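Local atomic coordinates of N-deoxyribosyltransferase (Bacillus psychrosaccharolyticus, PDB entry 6EVS), a protein that catalyses the transfer of 2-deoxyribose from one nucleobase to another, exchanging the base of a 2'-deoxynucleoside, and assembles as a hexamer. Residues A116-E119 / D123-N126; K21-L26 / S35-Q40. All coordinates share one frame; numbering follows the deposited sequence.

Interaction 1: A116-E119 / D123-N126; sequences AYFE and DVEN
Phe118, the last residue of strand 116-118, faces the short helix 121-126, and the two backbones come nearest at Phe118 and Asp123, with CA atoms 6.6 Å apart. Three residues separate the segments, and two of these already belong to the helix. The Phe118 ring and the Val124 side chain cross at about a right angle, the CG2 methyl lying over one ring face, offset toward the rim. This is a CH-pi contact, with Val124 CG2 3.9 Å from the centroid of the Phe118 ring. The same methyl comes within 3.5 Å of Phe118 CG. With CG1 anti to the backbone N (chi1 179°), Val124 holds CG2 beside that N and against the ring, while CG1 is turned to Leu26 of helix 13-28. Asp123 adds its CB, 3.9 Å from Phe118 CD2. At the strand end a water accepts a hydrogen bond of 2.8 Å from Glu119 N. Tyr127 meets the Phe118 ring edge-to-face, while Met97 and Phe99 of the adjoining strand also touch it. Such packing of a helix against the strand it follows is typical of an open alpha/beta sheet, here at the 116-118 end of the parallel sheet found in nucleoside 2-deoxyribosyltransferases.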
ATOM      1  N   ALA A 116      16.087  13.918   0.101  1.00 30.61           N
ATOM      2  CA  ALA A 116      16.948  15.073   0.298  1.00 31.44           C
ATOM      3  C   ALA A 116      17.907  14.785   1.446  1.00 30.15           C
ATOM      4  O   ALA A 116      17.517  14.221   2.473  1.00 31.75           O
ATOM      5  CB  ALA A 116      16.129  16.343   0.569  1.00 29.45           C
ATOM      6  N   TYR A 117      19.169  15.144   1.246  1.00 31.96           N
ATOM      7  CA  TYR A 117      20.233  14.873   2.200  1.00 33.15           C
ATOM      8  C   TYR A 117      20.895  16.187   2.590  1.00 41.86           C
ATOM      9  O   TYR A 117      21.228  17.000   1.716  1.00 36.09           O
ATOM     10  CB  TYR A 117      21.262  13.908   1.597  1.00 36.29           C
ATOM     11  CG  TYR A 117      22.484  13.684   2.470  1.00 42.31           C
ATOM     12  CD1 TYR A 117      23.701  14.310   2.183  1.00 44.94           C
ATOM     13  CD2 TYR A 117      22.417  12.854   3.584  1.00 45.65           C
ATOM     14  CE1 TYR A 117      24.819  14.104   2.983  1.00 48.89           C
ATOM     15  CE2 TYR A 117      23.528  12.648   4.396  1.00 50.27           C
ATOM     16  CZ  TYR A 117      24.728  13.273   4.086  1.00 54.68           C
ATOM     17  OH  TYR A 117      25.842  13.077   4.876  1.00 55.29           O
ATOM     18  N   PHE A 118      21.096  16.382   3.898  1.00 36.36           N
ATOM     19  CA  PHE A 118      21.635  17.616   4.458  1.00 39.12           C
ATOM     20  C   PHE A 118      22.788  17.325   5.411  1.00 43.15           C
ATOM     21  O   PHE A 118      22.758  16.336   6.156  1.00 41.92           O
ATOM     22  CB  PHE A 118      20.549  18.397   5.216  1.00 36.42           C
ATOM     23  CG  PHE A 118      19.351  18.714   4.381  1.00 34.98           C
ATOM     24  CD1 PHE A 118      18.245  17.876   4.383  1.00 41.80           C
ATOM     25  CD2 PHE A 118      19.351  19.835   3.561  1.00 42.05           C
ATOM     26  CE1 PHE A 118      17.142  18.168   3.596  1.00 40.61           C
ATOM     27  CE2 PHE A 118      18.257  20.127   2.772  1.00 37.51           C
ATOM     28  CZ  PHE A 118      17.165  19.295   2.786  1.00 32.92           C
ATOM     29  N   GLU A 119      23.791  18.199   5.397  1.00 42.04           N
ATOM     30  CA  GLU A 119      24.844  18.161   6.403  1.00 44.12           C
ATOM     31  C   GLU A 119      25.013  19.485   7.134  1.00 48.14           C
ATOM     32  O   GLU A 119      25.910  19.597   7.976  1.00 49.75           O
ATOM     33  CB  GLU A 119      26.178  17.724   5.774  1.00 49.56           C
ATOM     34  CG  GLU A 119      26.216  16.243   5.377  1.00 52.71           C
ATOM     35  CD  GLU A 119      27.591  15.812   4.908  1.00 58.47           C
ATOM     36  OE1 GLU A 119      28.518  16.608   5.076  1.00 61.42           O
ATOM     37  OE2 GLU A 119      27.748  14.691   4.377  1.00 63.14           O
ATOM     38  N   ASP A 123      21.364  24.767   5.205  1.00 46.88           N
ATOM     39  CA  ASP A 123      20.834  24.160   3.988  1.00 48.13           C
ATOM     40  C   ASP A 123      19.389  23.723   4.183  1.00 45.87           C
ATOM     41  O   ASP A 123      18.571  23.853   3.266  1.00 41.42           O
ATOM     42  CB  ASP A 123      21.694  22.971   3.568  1.00 56.46           C
ATOM     43  CG  ASP A 123      23.062  23.387   3.085  1.00 62.55           C
ATOM     44  OD1 ASP A 123      23.231  24.572   2.730  1.00 66.74           O
ATOM     45  OD2 ASP A 123      23.969  22.532   3.071  1.00 68.82           O
ATOM     46  N   VAL A 124      19.068  23.184   5.363  1.00 44.20           N
ATOM     47  CA  VAL A 124      17.680  22.864   5.686  1.00 40.90           C
ATOM     48  C   VAL A 124      16.847  24.135   5.747  1.00 38.55           C
ATOM     49  O   VAL A 124      15.680  24.152   5.343  1.00 37.43           O
ATOM     50  CB  VAL A 124      17.587  22.083   7.015  1.00 44.66           C
ATOM     51  CG1 VAL A 124      16.130  21.788   7.348  1.00 40.39           C
ATOM     52  CG2 VAL A 124      18.403  20.799   6.979  1.00 39.37           C
ATOM     53  N   GLU A 125      17.427  25.217   6.268  1.00 40.75           N
ATOM     54  CA  GLU A 125      16.667  26.450   6.428  1.00 50.74           C
ATOM     55  C   GLU A 125      16.304  27.072   5.087  1.00 54.10           C
ATOM     56  O   GLU A 125      15.288  27.770   4.991  1.00 55.87           O
ATOM     57  CB  GLU A 125      17.446  27.438   7.294  1.00 48.24           C
ATOM     58  CG  GLU A 125      17.247  27.155   8.775  1.00 53.56           C
ATOM     59  CD  GLU A 125      18.439  27.534   9.626  1.00 57.41           C
ATOM     60  OE1 GLU A 125      18.540  26.997  10.749  1.00 57.05           O
ATOM     61  OE2 GLU A 125      19.264  28.365   9.186  1.00 53.12           O
ATOM     62  N   ASN A 126      17.098  26.814   4.047  1.00 45.23           N
ATOM     63  CA  ASN A 126      16.835  27.344   2.715  1.00 43.20           C
ATOM     64  C   ASN A 126      16.109  26.365   1.796  1.00 43.79           C
ATOM     65  O   ASN A 126      15.728  26.754   0.690  1.00 47.76           O
ATOM     66  CB  ASN A 126      18.148  27.777   2.057  1.00 47.04           C
ATOM     67  CG  ASN A 126      18.790  28.953   2.766  1.00 58.15           C
ATOM     68  OD1 ASN A 126      18.100  29.827   3.298  1.00 63.09           O
ATOM     69  ND2 ASN A 126      20.119  28.984   2.777  1.00 56.63           N
TER
HETATM   70  O   HOH W   1      24.032  20.128   3.357  1.00 46.31           O

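Interaction 2: K21-L26 / S35-Q40; sequences KAEQVL and SPRENQ
A salt bridge between a helix and the 3-10 turn that follows the next strand ties the 35-40 loop to helix 13-28, with Glu23 as the shared acceptor. Arg37 grips its carboxylate side-on with two nitrogens: NE gives a hydrogen bond of 2.8 Å to Glu23 OE2 (N-H...O 159°), and NH2 one of 2.8 Å to Glu23 OE1 (152°). Both oxygens are met on their syn sides; OE2 lies in the guanidinium plane at its edge, whereas OE1 is tilted from it, the two planes standing 35° apart. Arg37 CG sits between its backbone N and carbonyl carbon, and from there an extended chain carries NE to the carboxylate. Within the alpha/beta fold, this links the first helix to the chain leaving strand 32-34, outermost within the chain, where Leu6 of the neighbouring strand touches both Glu23 and Ser35. Ser35 OG also donates to OE2 of the buried Glu23, though the modelled 2.5 Å is very short and its exact length doubtful. A water donates to Glu23 OE1 at 3.0 Å and to Glu38 OE1 at 2.6 Å, joining two acidic groups. Arg27, further along the same helix, forms a salt bridge with Glu38 and probably eases the proximity of these like charges.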
ATOM      1  N   LYS A  21      17.906  20.654  18.233  1.00 40.30           N
ATOM      2  CA  LYS A  21      18.162  21.604  17.159  1.00 39.61           C
ATOM      3  C   LYS A  21      17.212  21.363  15.996  1.00 38.25           C
ATOM      4  O   LYS A  21      16.709  22.319  15.393  1.00 38.91           O
ATOM      5  CB  LYS A  21      19.619  21.503  16.697  1.00 41.99           C
ATOM      6  CG  LYS A  21      19.988  22.436  15.536  1.00 47.91           C
ATOM      7  CD  LYS A  21      19.709  23.894  15.884  1.00 47.82           C
ATOM      8  CE  LYS A  21      20.440  24.853  14.959  1.00 51.07           C
ATOM      9  NZ  LYS A  21      20.338  26.258  15.458  1.00 56.68           N
ATOM     10  N   ALA A  22      16.951  20.091  15.676  1.00 35.68           N
ATOM     11  CA  ALA A  22      16.012  19.769  14.602  1.00 38.55           C
ATOM     12  C   ALA A  22      14.618  20.293  14.919  1.00 35.52           C
ATOM     13  O   ALA A  22      13.952  20.877  14.052  1.00 35.44           O
ATOM     14  CB  ALA A  22      15.966  18.260  14.360  1.00 35.14           C
ATOM     15  N   GLU A  23      14.148  20.063  16.150  1.00 32.57           N
ATOM     16  CA  GLU A  23      12.846  20.584  16.562  1.00 30.24           C
ATOM     17  C   GLU A  23      12.790  22.096  16.379  1.00 39.18           C
ATOM     18  O   GLU A  23      11.858  22.627  15.758  1.00 35.14           O
ATOM     19  CB  GLU A  23      12.561  20.218  18.018  1.00 32.63           C
ATOM     20  CG  GLU A  23      12.341  18.730  18.297  1.00 33.28           C
ATOM     21  CD  GLU A  23      12.495  18.408  19.785  1.00 40.38           C
ATOM     22  OE1 GLU A  23      12.941  19.310  20.536  1.00 39.94           O
ATOM     23  OE2 GLU A  23      12.164  17.271  20.200  1.00 38.62           O
ATOM     24  N   GLN A  24      13.816  22.797  16.866  1.00 39.58           N
ATOM     25  CA  GLN A  24      13.838  24.255  16.794  1.00 41.83           C
ATOM     26  C   GLN A  24      13.874  24.740  15.351  1.00 40.58           C
ATOM     27  O   GLN A  24      13.149  25.669  14.979  1.00 41.08           O
ATOM     28  CB  GLN A  24      15.042  24.799  17.573  1.00 49.52           C
ATOM     29  CG  GLN A  24      15.453  26.209  17.153  1.00 58.68           C
ATOM     30  CD  GLN A  24      16.945  26.462  17.286  1.00 70.91           C
ATOM     31  OE1 GLN A  24      17.627  26.796  16.312  1.00 71.88           O
ATOM     32  NE2 GLN A  24      17.459  26.312  18.503  1.00 74.55           N
ATOM     33  N   VAL A  25      14.722  24.132  14.519  1.00 41.08           N
ATOM     34  CA  VAL A  25      14.862  24.607  13.144  1.00 37.39           C
ATOM     35  C   VAL A  25      13.572  24.371  12.367  1.00 37.34           C
ATOM     36  O   VAL A  25      13.052  25.278  11.700  1.00 33.10           O
ATOM     37  CB  VAL A  25      16.062  23.931  12.460  1.00 32.28           C
ATOM     38  CG1 VAL A  25      15.991  24.123  10.939  1.00 32.72           C
ATOM     39  CG2 VAL A  25      17.374  24.499  13.009  1.00 34.05           C
ATOM     40  N   LEU A  26      13.036  23.150  12.444  1.00 33.00           N
ATOM     41  CA  LEU A  26      11.871  22.822  11.627  1.00 31.47           C
ATOM     42  C   LEU A  26      10.633  23.561  12.109  1.00 36.11           C
ATOM     43  O   LEU A  26       9.787  23.942  11.291  1.00 37.22           O
ATOM     44  CB  LEU A  26      11.626  21.310  11.620  1.00 27.24           C
ATOM     45  CG  LEU A  26      12.757  20.467  11.025  1.00 31.62           C
ATOM     46  CD1 LEU A  26      12.516  18.983  11.211  1.00 27.45           C
ATOM     47  CD2 LEU A  26      12.953  20.788   9.547  1.00 32.30           C
ATOM     48  N   SER A  35       7.680  14.918  17.551  1.00 26.50           N
ATOM     49  CA  SER A  35       8.993  14.532  18.061  1.00 29.40           C
ATOM     50  C   SER A  35       8.817  13.420  19.078  1.00 26.38           C
ATOM     51  O   SER A  35       8.252  13.664  20.151  1.00 32.05           O
ATOM     52  CB  SER A  35       9.720  15.721  18.690  1.00 30.82           C
ATOM     53  OG  SER A  35      11.047  15.339  19.076  1.00 32.44           O
ATOM     54  N   PRO A  36       9.241  12.194  18.772  1.00 32.97           N
ATOM     55  CA  PRO A  36       8.912  11.058  19.642  1.00 31.82           C
ATOM     56  C   PRO A  36       9.310  11.244  21.091  1.00 34.31           C
ATOM     57  O   PRO A  36       8.638  10.686  21.961  1.00 35.19           O
ATOM     58  CB  PRO A  36       9.675   9.900  18.996  1.00 36.92           C
ATOM     59  CG  PRO A  36       9.640  10.259  17.491  1.00 32.06           C
ATOM     60  CD  PRO A  36       9.840  11.763  17.494  1.00 29.78           C
ATOM     61  N   ARG A  37      10.358  12.016  21.379  1.00 36.44           N
ATOM     62  CA  ARG A  37      10.798  12.196  22.760  1.00 43.51           C
ATOM     63  C   ARG A  37       9.790  12.987  23.593  1.00 46.95           C
ATOM     64  O   ARG A  37       9.781  12.857  24.830  1.00 42.97           O
ATOM     65  CB  ARG A  37      12.162  12.889  22.787  1.00 47.00           C
ATOM     66  CG  ARG A  37      12.100  14.390  22.593  1.00 44.89           C
ATOM     67  CD  ARG A  37      13.457  15.028  22.731  1.00 51.18           C
ATOM     68  NE  ARG A  37      13.384  16.472  22.548  1.00 45.22           N
ATOM     69  CZ  ARG A  37      14.082  17.348  23.252  1.00 53.47           C
ATOM     70  NH1 ARG A  37      14.895  16.918  24.201  1.00 62.00           N
ATOM     71  NH2 ARG A  37      13.961  18.647  23.011  1.00 55.61           N
ATOM     72  N   GLU A  38       8.955  13.811  22.948  1.00 40.22           N
ATOM     73  CA  GLU A  38       7.896  14.540  23.634  1.00 46.89           C
ATOM     74  C   GLU A  38       6.651  13.694  23.824  1.00 46.38           C
ATOM     75  O   GLU A  38       5.656  14.196  24.353  1.00 43.33           O
ATOM     76  CB  GLU A  38       7.512  15.808  22.857  1.00 48.03           C
ATOM     77  CG  GLU A  38       8.671  16.650  22.326  1.00 47.67           C
ATOM     78  CD  GLU A  38       8.191  17.869  21.547  1.00 43.12           C
ATOM     79  OE1 GLU A  38       8.849  18.927  21.622  1.00 45.11           O
ATOM     80  OE2 GLU A  38       7.154  17.767  20.856  1.00 41.59           O
ATOM     81  N   ASN A  39       6.682  12.433  23.399  1.00 39.24           N
ATOM     82  CA  ASN A  39       5.507  11.573  23.361  1.00 38.38           C
ATOM     83  C   ASN A  39       5.825  10.224  23.968  1.00 41.56           C
ATOM     84  O   ASN A  39       5.491   9.164  23.436  1.00 36.34           O
ATOM     85  CB  ASN A  39       5.021  11.483  21.923  1.00 35.79           C
ATOM     86  CG  ASN A  39       4.619  12.832  21.404  1.00 48.66           C
ATOM     87  OD1 ASN A  39       5.390  13.493  20.692  1.00 37.21           O
ATOM     88  ND2 ASN A  39       3.422  13.281  21.786  1.00 37.91           N
ATOM     89  N   GLN A  40       6.488  10.257  25.121  1.00 40.38           N
ATOM     90  CA  GLN A  40       6.789   9.067  25.897  1.00 44.39           C
ATOM     91  C   GLN A  40       5.641   8.704  26.832  1.00 52.67           C
ATOM     92  O   GLN A  40       5.767   7.751  27.611  1.00 52.76           O
ATOM     93  CB  GLN A  40       8.115   9.271  26.657  1.00 42.65           C
ATOM     94  CG  GLN A  40       9.280   9.439  25.657  1.00 49.14           C
ATOM     95  CD  GLN A  40      10.635   9.683  26.291  1.00 52.15           C
ATOM     96  OE1 GLN A  40      11.259   8.770  26.834  1.00 52.22           O
ATOM     97  NE2 GLN A  40      11.119  10.913  26.187  1.00 44.09           N
TER
HETATM   98  O   HOH W   2      11.026  19.781  22.818  1.00 39.80           O

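Interaction 2 closes before interaction 1 opens along the chain, and their centres lie about 17 Å apart. Helix 13-28 connects them: it carries segment 21-26, and its Val25 and Leu26 pack against Val124 and Glu125 of helix 121-126, with Val124 CG1 4.0 Å from Leu26 CD2. Interaction 2 uses the loop that leaves strand 32-34 and interaction 1 the strand 116-118, these being the outermost strands of the parallel sheet within the chain. One is held by charge and hydrogen bonds, the other chiefly by apolar packing. The pair thus illustrates how one helix can touch two contacts from different ends of a sheet, joining a loop near the chain's beginning to its last helix.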